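Local coordinates for transcriptional activator ToxR (Vibrio vulnificus, PDB 6UTC), which probably senses periplasmic signals such as bile salts, together with ToxS, and regulates transcription as a membrane-spanning activator, at residues 38-41 / 42-45. Residues are numbered along the deposited sequence; the frame is centred on the assembly and turned at random.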
loop_
_atom_site.group_PDB
_atom_site.type_symbol
_atom_site.label_atom_id
_atom_site.label_comp_id
_atom_site.label_asym_id
_atom_site.label_seq_id
_atom_site.Cartn_x
_atom_site.Cartn_y
_atom_site.Cartn_z
ATOM N N ALA A 38 -6.717 -11.599 -2.453
ATOM C CA ALA A 38 -8.084 -11.088 -2.453
ATOM C C ALA A 38 -8.152 -9.575 -2.255
ATOM O O ALA A 38 -9.152 -8.950 -2.628
ATOM C CB ALA A 38 -8.912 -11.776 -1.369
ATOM N N TRP A 39 -7.130 -8.977 -1.664
ATOM C CA TRP A 39 -7.114 -7.540 -1.442
ATOM C C TRP A 39 -6.577 -6.761 -2.627
ATOM O O TRP A 39 -6.596 -5.531 -2.590
ATOM C CB TRP A 39 -6.250 -7.218 -0.222
ATOM C CG TRP A 39 -6.882 -7.594 1.080
ATOM C CD1 TRP A 39 -6.770 -8.791 1.743
ATOM C CD2 TRP A 39 -7.710 -6.762 1.893
ATOM N NE1 TRP A 39 -7.491 -8.747 2.913
ATOM C CE2 TRP A 39 -8.064 -7.507 3.037
ATOM C CE3 TRP A 39 -8.182 -5.452 1.770
ATOM C CZ2 TRP A 39 -8.872 -6.993 4.043
ATOM C CZ3 TRP A 39 -8.990 -4.936 2.775
ATOM C CH2 TRP A 39 -9.319 -5.707 3.900
ATOM N N MET A 40 -6.101 -7.429 -3.674
ATOM C CA MET A 40 -5.397 -6.694 -4.719
ATOM C C MET A 40 -6.221 -5.603 -5.390
ATOM O O MET A 40 -5.664 -4.522 -5.614
ATOM C CB MET A 40 -4.692 -7.625 -5.716
ATOM C CG MET A 40 -3.413 -8.281 -5.173
ATOM S SD MET A 40 -2.146 -7.151 -4.507
ATOM C CE MET A 40 -1.942 -5.969 -5.837
ATOM N N PRO A 41 -7.501 -5.790 -5.733
ATOM C CA PRO A 41 -8.229 -4.669 -6.343
ATOM C C PRO A 41 -8.298 -3.455 -5.438
ATOM O O PRO A 41 -8.175 -2.320 -5.919
ATOM C CB PRO A 41 -9.603 -5.273 -6.657
ATOM C CG PRO A 41 -9.325 -6.706 -6.841
ATOM C CD PRO A 41 -8.287 -7.034 -5.801
ATOM N N SER A 42 -8.463 -3.669 -4.127
ATOM C CA SER A 42 -8.452 -2.557 -3.183
ATOM C C SER A 42 -7.077 -1.926 -3.094
ATOM O O SER A 42 -6.963 -0.699 -3.065
ATOM C CB SER A 42 -8.848 -3.027 -1.789
ATOM O OG SER A 42 -10.161 -3.549 -1.780
ATOM N N ILE A 43 -6.029 -2.752 -3.017
ATOM C CA ILE A 43 -4.675 -2.213 -2.951
ATOM C C ILE A 43 -4.375 -1.381 -4.187
ATOM O O ILE A 43 -3.800 -0.295 -4.090
ATOM C CB ILE A 43 -3.642 -3.339 -2.747
ATOM C CG1 ILE A 43 -3.810 -4.000 -1.377
ATOM C CG2 ILE A 43 -2.228 -2.776 -2.872
ATOM C CD1 ILE A 43 -2.992 -5.272 -1.236
ATOM N N ARG A 44 -4.756 -1.879 -5.369
ATOM C CA ARG A 44 -4.487 -1.134 -6.596
ATOM C C ARG A 44 -5.190 0.214 -6.592
ATOM O O ARG A 44 -4.615 1.225 -7.006
ATOM C CB ARG A 44 -4.899 -1.954 -7.822
ATOM C CG ARG A 44 -4.017 -3.171 -8.067
ATOM C CD ARG A 44 -4.588 -4.021 -9.181
ATOM N NE ARG A 44 -3.955 -5.339 -9.233
ATOM C CZ ARG A 44 -4.616 -6.484 -9.200
ATOM N NH1 ARG A 44 -5.946 -6.510 -9.136
ATOM N NH2 ARG A 44 -3.940 -7.625 -9.228
ATOM N N GLN A 45 -6.438 0.250 -6.131
ATOM C CA GLN A 45 -7.140 1.523 -6.059
ATOM C C GLN A 45 -6.460 2.461 -5.079
ATOM O O GLN A 45 -6.308 3.656 -5.353
ATOM C CB GLN A 45 -8.600 1.312 -5.668
ATOM C CG GLN A 45 -9.392 2.618 -5.547
ATOM C CD GLN A 45 -9.708 3.245 -6.895
ATOM O OE1 GLN A 45 -9.221 2.797 -7.940
ATOM N NE2 GLN A 45 -10.536 4.283 -6.882
HETATM O O HOH W 1 -10.015 -6.096 -2.959
#
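With CG anti to its own carbonyl carbon (chi1 -69°) and the chain extended from there to NE, Arg44 reaches back along the helix to Met40, whose side chain bends at chi2 and chi3 and crosses it at about a right angle. One face of the guanidinium lies over Met40 CB, offset toward the rim, with Arg44 NH2 3.6 Å from that carbon. A long, flexible arginine suits this place: its chain runs past the Met40 carbonyl, its flat face covers Met40 CB, and NH2 goes on to a salt bridge with Glu20 on strand 16-22. The unbranched, flexible methionine can bend to lay its SD against CD1 of the beta-branched Ile43, at 3.9 Å. The same methyl also meets Trp39 CB. Trp39 and Ile43 both rest on Leu73 of strand 72-78, and the indole NE1 is satisfied by Gly68 O. Pro41, with no N-H to give, fits near a helix N-terminus; its carbonyl accepts Gln45 N at 3.1 Å. A water accepts from Ser42 N and donates to Ala38 O, bridging the 3-10 turn to the helix. The straight bonds Ile43 N to Trp39 O and Arg44 N to Met40 O (the latter 2.8 Å) follow the i to i+4 pattern of an alpha-helix, here near the N-terminal end of helix 40-52, the helix of a beta-alpha-beta crossover packed on the mixed sheet.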